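Local coordinates for structural protein VP1 (Trichodysplasia spinulosa-associated polyomavirus, PDB 4U60), which forms the pentameric capsomers of the viral coat and engages sialylated glycolipids such as GM1 through their oligosaccharide, at residues C[21-26]-C[88-93]; C[100-105]-C[217-222]; C[178-181]-C[185-188]. All blocks are in the same frame, centred on the assembly; numbering follows the deposited sequence.

Interaction 1 of 3, residues C[21-26]-C[88-93]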
loop_
_atom_site.group_PDB
_atom_site.type_symbol
_atom_site.label_atom_id
_atom_site.label_comp_id
_atom_site.label_asym_id
_atom_site.label_seq_id
_atom_site.Cartn_x
_atom_site.Cartn_y
_atom_site.Cartn_z
ATOM N N SER C 21 -18.467 -34.602 16.113
ATOM C CA SER C 21 -18.089 -34.432 14.684
ATOM C C SER C 21 -17.065 -33.329 14.396
ATOM O O SER C 21 -16.515 -33.282 13.294
ATOM C CB SER C 21 -19.321 -34.175 13.811
ATOM O OG SER C 21 -19.995 -32.994 14.204
ATOM N N ILE C 22 -16.824 -32.445 15.359
ATOM C CA ILE C 22 -15.847 -31.360 15.213
ATOM C C ILE C 22 -14.727 -31.545 16.221
ATOM O O ILE C 22 -14.933 -32.094 17.298
ATOM C CB ILE C 22 -16.505 -29.985 15.465
ATOM C CG1 ILE C 22 -17.716 -29.779 14.540
ATOM C CG2 ILE C 22 -15.512 -28.855 15.300
ATOM C CD1 ILE C 22 -17.357 -29.654 13.079
ATOM N N THR C 23 -13.536 -31.071 15.870
ATOM C CA THR C 23 -12.435 -31.043 16.799
ATOM C C THR C 23 -11.533 -29.891 16.389
ATOM O O THR C 23 -11.613 -29.401 15.271
ATOM C CB THR C 23 -11.656 -32.381 16.832
ATOM O OG1 THR C 23 -10.874 -32.443 18.033
ATOM C CG2 THR C 23 -10.742 -32.561 15.612
ATOM N N THR C 24 -10.691 -29.451 17.304
ATOM C CA THR C 24 -9.763 -28.379 17.012
ATOM C C THR C 24 -8.375 -28.827 17.407
ATOM O O THR C 24 -8.201 -29.599 18.363
ATOM C CB THR C 24 -10.118 -27.092 17.763
ATOM O OG1 THR C 24 -10.014 -27.332 19.164
ATOM C CG2 THR C 24 -11.533 -26.645 17.442
ATOM N N ILE C 25 -7.393 -28.343 16.661
ATOM C CA ILE C 25 -6.003 -28.617 16.940
ATOM C C ILE C 25 -5.322 -27.266 17.105
ATOM O O ILE C 25 -5.448 -26.387 16.248
ATOM C CB ILE C 25 -5.342 -29.374 15.764
ATOM C CG1 ILE C 25 -5.907 -30.792 15.661
ATOM C CG2 ILE C 25 -3.813 -29.377 15.884
ATOM C CD1 ILE C 25 -5.596 -31.683 16.842
ATOM N N GLU C 26 -4.593 -27.120 18.193
ATOM C CA GLU C 26 -3.845 -25.918 18.455
ATOM C C GLU C 26 -2.379 -26.296 18.588
ATOM O O GLU C 26 -2.032 -27.277 19.244
ATOM C CB GLU C 26 -4.394 -25.303 19.738
ATOM C CG GLU C 26 -3.793 -23.992 20.129
ATOM C CD GLU C 26 -4.427 -23.463 21.402
ATOM O OE1 GLU C 26 -4.954 -22.339 21.378
ATOM O OE2 GLU C 26 -4.417 -24.166 22.434
ATOM N N THR C 88 -14.397 -42.516 7.368
ATOM C CA THR C 88 -14.467 -41.140 7.837
ATOM C C THR C 88 -13.067 -40.564 7.819
ATOM O O THR C 88 -12.106 -41.250 8.165
ATOM C CB THR C 88 -15.046 -41.058 9.260
ATOM O OG1 THR C 88 -16.231 -41.867 9.349
ATOM C CG2 THR C 88 -15.363 -39.593 9.624
ATOM N N MET C 89 -12.962 -39.306 7.398
ATOM C CA MET C 89 -11.711 -38.565 7.440
ATOM C C MET C 89 -11.955 -37.212 8.104
ATOM O O MET C 89 -13.059 -36.680 8.029
ATOM C CB MET C 89 -11.182 -38.329 6.030
ATOM C CG MET C 89 -10.886 -39.600 5.266
ATOM S SD MET C 89 -10.108 -39.262 3.671
ATOM C CE MET C 89 -8.446 -38.876 4.189
ATOM N N TRP C 90 -10.927 -36.688 8.757
ATOM C CA TRP C 90 -10.953 -35.314 9.270
ATOM C C TRP C 90 -10.710 -34.376 8.108
ATOM O O TRP C 90 -9.783 -34.572 7.322
ATOM C CB TRP C 90 -9.891 -35.085 10.344
ATOM C CG TRP C 90 -10.202 -35.774 11.628
ATOM C CD1 TRP C 90 -9.575 -36.860 12.153
ATOM C CD2 TRP C 90 -11.250 -35.433 12.543
ATOM N NE1 TRP C 90 -10.163 -37.216 13.357
ATOM C CE2 TRP C 90 -11.190 -36.347 13.610
ATOM C CE3 TRP C 90 -12.220 -34.423 12.570
ATOM C CZ2 TRP C 90 -12.071 -36.288 14.703
ATOM C CZ3 TRP C 90 -13.086 -34.361 13.646
ATOM C CH2 TRP C 90 -13.013 -35.294 14.696
ATOM N N GLU C 91 -11.564 -33.362 8.001
ATOM C CA GLU C 91 -11.456 -32.347 6.958
ATOM C C GLU C 91 -11.123 -31.025 7.643
ATOM O O GLU C 91 -11.842 -30.608 8.531
ATOM C CB GLU C 91 -12.801 -32.236 6.261
ATOM C CG GLU C 91 -12.892 -31.197 5.163
ATOM C CD GLU C 91 -14.297 -31.057 4.624
ATOM O OE1 GLU C 91 -15.215 -31.743 5.135
ATOM O OE2 GLU C 91 -14.493 -30.261 3.676
ATOM N N ALA C 92 -10.020 -30.397 7.240
ATOM C CA ALA C 92 -9.619 -29.108 7.803
ATOM C C ALA C 92 -10.469 -28.008 7.166
ATOM O O ALA C 92 -10.448 -27.827 5.972
ATOM C CB ALA C 92 -8.144 -28.858 7.541
ATOM N N VAL C 93 -11.226 -27.295 7.995
ATOM C CA VAL C 93 -12.220 -26.330 7.530
ATOM C C VAL C 93 -11.643 -24.906 7.501
ATOM O O VAL C 93 -11.901 -24.154 6.580
ATOM C CB VAL C 93 -13.433 -26.320 8.474
ATOM C CG1 VAL C 93 -14.448 -25.266 8.049
ATOM C CG2 VAL C 93 -14.085 -27.698 8.541
#
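The CA atoms nearest each other are those of Ile-22 and Trp-90, 8.7 Å apart. That gap is too wide for direct strand pairing, and no hydrogen bond joins the two segments. Strand residues 22-26 and 88-93 run in the same general sense, at a slant to each other. The space between the backbones is bridged by the indole of Trp-90, which reaches across to Ser-21, Ile-22 and Thr-23.

The main contact is a CH-pi interaction. The methyl CG2 of Thr-23 sits over one face of the indole, 3.7 Å from the centroid of the Trp-90 six-membered ring and 18° off the ring normal. It lies toward the rim of the indole system, and its nearest ring atom is Trp-90 CZ3, 3.5 Å from Thr-23 CG2. Thr-23 holds OG1 anti to its backbone nitrogen (chi1 -162°), and this turns the methyl rather than the hydroxyl onto the ring. Thr-23 CB follows, 3.9 Å from Trp-90 CH2. The two side chains cross at about a right angle. The carbonyl O of Ser-21 also comes close, 3.6 Å from Trp-90 CZ3, but it approaches the ring obliquely. At the other end of the indole, NE1 is hydrogen-bonded to the carbonyl of Pro-76, which helps fix the ring.

Ile-22 contributes backbone here, while its side chain packs on Leu-272 and Arg-274 of strand 260-279. Strands 12-29 and 86-99 both pair antiparallel with strand 260-279. Ser-21 and Thr-23 form backbone hydrogen bonds with Lys-275 and Leu-273, and Met-89 does so with Arg-276. The indole therefore links two strands of the jelly-roll fold that share a partner, with Leu-75 and Leu-78 from a nearby loop packed against Trp-90.

Interaction 2 of 3, residues C[100-105]-C[217-222]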
loop_
_atom_site.group_PDB
_atom_site.type_symbol
_atom_site.label_atom_id
_atom_site.label_comp_id
_atom_site.label_asym_id
_atom_site.label_seq_id
_atom_site.Cartn_x
_atom_site.Cartn_y
_atom_site.Cartn_z
ATOM N N VAL C 100 3.981 -14.811 16.258
ATOM C CA VAL C 100 4.109 -14.542 17.691
ATOM C C VAL C 100 5.347 -13.726 17.945
ATOM O O VAL C 100 6.357 -13.920 17.284
ATOM C CB VAL C 100 4.204 -15.865 18.467
ATOM C CG1 VAL C 100 4.273 -15.647 19.972
ATOM C CG2 VAL C 100 3.018 -16.747 18.114
ATOM N N GLY C 101 5.303 -12.825 18.918
ATOM C CA GLY C 101 6.501 -12.090 19.284
ATOM C C GLY C 101 6.864 -10.911 18.390
ATOM O O GLY C 101 8.002 -10.448 18.411
ATOM N N VAL C 102 5.900 -10.392 17.634
ATOM C CA VAL C 102 6.165 -9.219 16.778
ATOM C C VAL C 102 6.737 -8.064 17.594
ATOM O O VAL C 102 7.643 -7.365 17.154
ATOM C CB VAL C 102 4.899 -8.802 15.990
ATOM C CG1 VAL C 102 5.104 -7.477 15.246
ATOM C CG2 VAL C 102 4.514 -9.884 14.999
ATOM N N SER C 103 6.216 -7.869 18.794
ATOM C CA SER C 103 6.664 -6.782 19.656
ATOM C C SER C 103 8.123 -6.880 20.074
ATOM O O SER C 103 8.707 -5.856 20.469
ATOM C CB SER C 103 5.759 -6.656 20.880
ATOM O OG SER C 103 5.928 -7.750 21.740
ATOM N N SER C 104 8.719 -8.075 19.992
ATOM C CA SER C 104 10.154 -8.222 20.276
ATOM C C SER C 104 11.053 -7.424 19.336
ATOM O O SER C 104 12.243 -7.193 19.640
ATOM C CB SER C 104 10.604 -9.695 20.253
ATOM O OG SER C 104 10.554 -10.213 18.928
ATOM N N LEU C 105 10.500 -6.995 18.209
ATOM C CA LEU C 105 11.246 -6.197 17.263
ATOM C C LEU C 105 11.308 -4.731 17.670
ATOM O O LEU C 105 12.021 -3.948 17.055
ATOM C CB LEU C 105 10.643 -6.377 15.861
ATOM C CG LEU C 105 10.618 -7.828 15.340
ATOM C CD1 LEU C 105 9.914 -7.810 13.986
ATOM C CD2 LEU C 105 12.020 -8.394 15.228
ATOM N N LEU C 217 4.490 -5.851 9.658
ATOM C CA LEU C 217 3.944 -7.040 10.280
ATOM C C LEU C 217 2.658 -6.699 10.998
ATOM O O LEU C 217 2.476 -5.556 11.472
ATOM C CB LEU C 217 4.959 -7.647 11.271
ATOM C CG LEU C 217 6.319 -8.087 10.711
ATOM C CD1 LEU C 217 7.377 -8.267 11.800
ATOM C CD2 LEU C 217 6.199 -9.374 9.937
ATOM N N GLN C 218 1.754 -7.670 11.051
ATOM C CA GLN C 218 0.492 -7.501 11.791
ATOM C C GLN C 218 0.269 -8.715 12.683
ATOM O O GLN C 218 0.778 -9.786 12.402
ATOM C CB GLN C 218 -0.701 -7.356 10.844
ATOM C CG GLN C 218 -0.566 -6.259 9.816
ATOM C CD GLN C 218 0.166 -6.713 8.555
ATOM O OE1 GLN C 218 0.259 -7.920 8.266
ATOM N NE2 GLN C 218 0.697 -5.744 7.793
ATOM N N PHE C 219 -0.491 -8.524 13.752
ATOM C CA PHE C 219 -0.894 -9.599 14.636
ATOM C C PHE C 219 -2.278 -9.335 15.214
ATOM O O PHE C 219 -2.583 -8.251 15.688
ATOM C CB PHE C 219 0.158 -9.862 15.731
ATOM C CG PHE C 219 0.485 -8.684 16.588
ATOM C CD1 PHE C 219 1.399 -7.720 16.156
ATOM C CD2 PHE C 219 -0.066 -8.534 17.858
ATOM C CE1 PHE C 219 1.704 -6.618 16.957
ATOM C CE2 PHE C 219 0.248 -7.447 18.650
ATOM C CZ PHE C 219 1.134 -6.496 18.197
ATOM N N THR C 220 -3.130 -10.345 15.161
ATOM C CA THR C 220 -4.467 -10.237 15.720
ATOM C C THR C 220 -5.019 -11.636 15.973
ATOM O O THR C 220 -4.631 -12.588 15.294
ATOM C CB THR C 220 -5.431 -9.448 14.786
ATOM O OG1 THR C 220 -6.724 -9.308 15.383
ATOM C CG2 THR C 220 -5.609 -10.141 13.415
ATOM N N ASN C 221 -5.935 -11.746 16.926
ATOM C CA ASN C 221 -6.643 -13.017 17.154
ATOM C C ASN C 221 -8.041 -13.066 16.547
ATOM O O ASN C 221 -8.884 -13.867 16.971
ATOM C CB ASN C 221 -6.679 -13.355 18.648
ATOM C CG ASN C 221 -7.461 -12.349 19.470
ATOM O OD1 ASN C 221 -7.726 -11.218 19.036
ATOM N ND2 ASN C 221 -7.835 -12.750 20.674
ATOM N N THR C 222 -8.296 -12.241 15.527
ATOM C CA THR C 222 -9.649 -12.065 15.036
ATOM C C THR C 222 -9.848 -12.504 13.593
ATOM O O THR C 222 -10.938 -12.324 13.092
ATOM C CB THR C 222 -10.051 -10.577 15.128
ATOM O OG1 THR C 222 -9.175 -9.793 14.292
ATOM C CG2 THR C 222 -9.988 -10.112 16.576
#
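Val-102 meets both Leu-217 and Phe-219. Its CB lies 3.7 Å from Phe-219 CD1, obliquely to the ring. One branch, CG1, stands anti to the backbone nitrogen (chi1 172°) and fits between two partners: it is 3.9 Å from Phe-219 CE1 and 4.0 Å from Leu-217 CB. The other branch, CG2, touches the same ring at CD1, 4.0 Å away. One corner of the phenyl thus meets all three side-chain carbons of Val-102.

A second point of contact joins two leucine tips. Leu-105 CD1 and Leu-217 CD1 are 3.4 Å apart, closer than usual for carbon atoms, and the side chains cross at about a right angle. Val-102 and Leu-105 lie on the same short 3-10 turn. Just before that turn, the carbonyl O of Gly-101 accepts two hydrogen bonds from Ser-104, one from its N and one from OG at 2.6 Å.

At this subunit interface of the pentamer, residues 217-220 pair with a strand of a neighbouring chain, continuing the sheet, and Tyr-207 of that chain packs on Val-102. The contact itself is apolar and buried. It is held by dispersion and the exclusion of water, with shape fit in place of directed bonds.

Interaction 3 of 3, residues C[178-181]-C[185-188]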
loop_
_atom_site.group_PDB
_atom_site.type_symbol
_atom_site.label_atom_id
_atom_site.label_comp_id
_atom_site.label_asym_id
_atom_site.label_seq_id
_atom_site.Cartn_x
_atom_site.Cartn_y
_atom_site.Cartn_z
ATOM N N GLN C 178 10.352 -33.089 -3.978
ATOM C CA GLN C 178 10.494 -33.668 -2.637
ATOM C C GLN C 178 9.183 -33.447 -1.910
ATOM O O GLN C 178 8.261 -32.846 -2.454
ATOM C CB GLN C 178 11.654 -33.034 -1.852
ATOM C CG GLN C 178 12.892 -33.913 -1.697
ATOM C CD GLN C 178 12.687 -35.014 -0.668
ATOM O OE1 GLN C 178 11.568 -35.250 -0.194
ATOM N NE2 GLN C 178 13.778 -35.690 -0.299
ATOM N N LYS C 179 9.122 -33.950 -0.687
ATOM C CA LYS C 179 8.011 -33.690 0.222
ATOM C C LYS C 179 8.588 -33.214 1.535
ATOM O O LYS C 179 9.614 -33.710 1.977
ATOM C CB LYS C 179 7.200 -34.959 0.469
ATOM C CG LYS C 179 6.485 -35.448 -0.776
ATOM C CD LYS C 179 5.546 -36.591 -0.496
ATOM C CE LYS C 179 4.820 -36.995 -1.764
ATOM N NZ LYS C 179 3.959 -38.166 -1.511
ATOM N N LEU C 180 7.916 -32.256 2.150
ATOM C CA LEU C 180 8.367 -31.666 3.404
ATOM C C LEU C 180 8.021 -32.592 4.564
ATOM O O LEU C 180 6.937 -32.512 5.154
ATOM C CB LEU C 180 7.741 -30.292 3.589
ATOM C CG LEU C 180 8.102 -29.482 4.848
ATOM C CD1 LEU C 180 9.600 -29.471 5.101
ATOM C CD2 LEU C 180 7.548 -28.067 4.765
ATOM N N THR C 181 8.966 -33.476 4.878
ATOM C CA THR C 181 8.785 -34.524 5.887
ATOM C C THR C 181 9.688 -34.401 7.112
ATOM O O THR C 181 9.681 -35.287 7.972
ATOM C CB THR C 181 9.027 -35.888 5.236
ATOM O OG1 THR C 181 10.327 -35.889 4.636
ATOM C CG2 THR C 181 7.965 -36.177 4.162
ATOM N N ALA C 185 15.127 -28.804 8.143
ATOM C CA ALA C 185 16.041 -29.548 7.261
ATOM C C ALA C 185 15.976 -29.206 5.761
ATOM O O ALA C 185 16.946 -29.421 5.039
ATOM C CB ALA C 185 15.788 -31.027 7.426
ATOM N N PHE C 186 14.845 -28.701 5.292
ATOM C CA PHE C 186 14.662 -28.343 3.887
ATOM C C PHE C 186 14.883 -26.840 3.695
ATOM O O PHE C 186 14.082 -26.031 4.189
ATOM C CB PHE C 186 13.233 -28.710 3.453
ATOM C CG PHE C 186 12.997 -30.181 3.278
ATOM C CD1 PHE C 186 12.767 -31.008 4.370
ATOM C CD2 PHE C 186 13.016 -30.750 2.009
ATOM C CE1 PHE C 186 12.543 -32.375 4.187
ATOM C CE2 PHE C 186 12.787 -32.102 1.835
ATOM C CZ PHE C 186 12.565 -32.918 2.921
ATOM N N PRO C 187 15.985 -26.457 3.014
ATOM C CA PRO C 187 16.246 -25.011 2.897
ATOM C C PRO C 187 15.201 -24.281 2.090
ATOM O O PRO C 187 14.769 -24.734 1.020
ATOM C CB PRO C 187 17.594 -24.952 2.180
ATOM C CG PRO C 187 18.264 -26.241 2.538
ATOM C CD PRO C 187 17.129 -27.245 2.528
ATOM N N VAL C 188 14.815 -23.112 2.579
ATOM C CA VAL C 188 13.808 -22.352 1.821
ATOM C C VAL C 188 14.407 -21.780 0.548
ATOM O O VAL C 188 13.679 -21.623 -0.445
ATOM C CB VAL C 188 13.032 -21.283 2.621
ATOM C CG1 VAL C 188 12.419 -21.902 3.874
ATOM C CG2 VAL C 188 13.887 -20.040 2.917
#
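Phe-186 presents its ring to the backbone and side chains of residues 178-181. Over one face lies Leu-180 CA, 4.3 Å above the ring plane and displaced toward the rim. At the edge, near the plane, sits the side chain of Gln-178, whose CD is 3.8 Å from Phe-186 CE2. The Gln-178 amide stands nearly upright to the phenyl, with 84° between the two planes. Trp-191 adds an edge-to-face ring contact to Phe-186.

Two backbone atoms come in obliquely. The carbonyl O of Lys-179 is 3.2 Å from Phe-186 CZ, and the N of Thr-181 is 3.8 Å from Phe-186 CE1. Leu-180 also uses a methyl: its CD1 lies 3.6 Å from Phe-186 CD1, as the two side chains slide past each other in opposite directions.

Gln-178 is held in its bent shape by a bond within its own segment. Its OE1 accepts from Lys-179 N at 2.8 Å, on a lone pair in the carbonyl plane, with an N-H...O angle of 160°. The bend at chi2 (-75°) turns the amide back toward Lys-179 N, beside the ring edge at CE2.

Leu-142 of strand 141-144 lies against both Leu-180 and Phe-186. Strands 177-179 and 191-193 flank that strand, each antiparallel to it. The contact therefore folds the later half of the connection between the two outer strands back on the end of strand 177-179 and the residues that follow it, in a small three-stranded sheet beside the strands of the jelly-roll fold.

How the interactions relate
From the N terminus, interaction 1 comes first. It closes a loop of 61 residues and ties strand 12-29 to strand 86-99. Interaction 2 opens just after strand 86-99 ends and closes a longer loop at strand 216-220. Interaction 3 is nested inside that loop and spans a short turn at the small three-stranded sheet. None of the three cross. Within one chain they are well separated, with centres 25 to 26 Å apart and no touching atoms. Assembly brings two of them together: Ser-103 of interaction 2 hydrogen-bonds through OG to the carbonyl O of Val-188, a residue of interaction 3, in a neighbouring subunit. Trp-191 O of that subunit is a second partner.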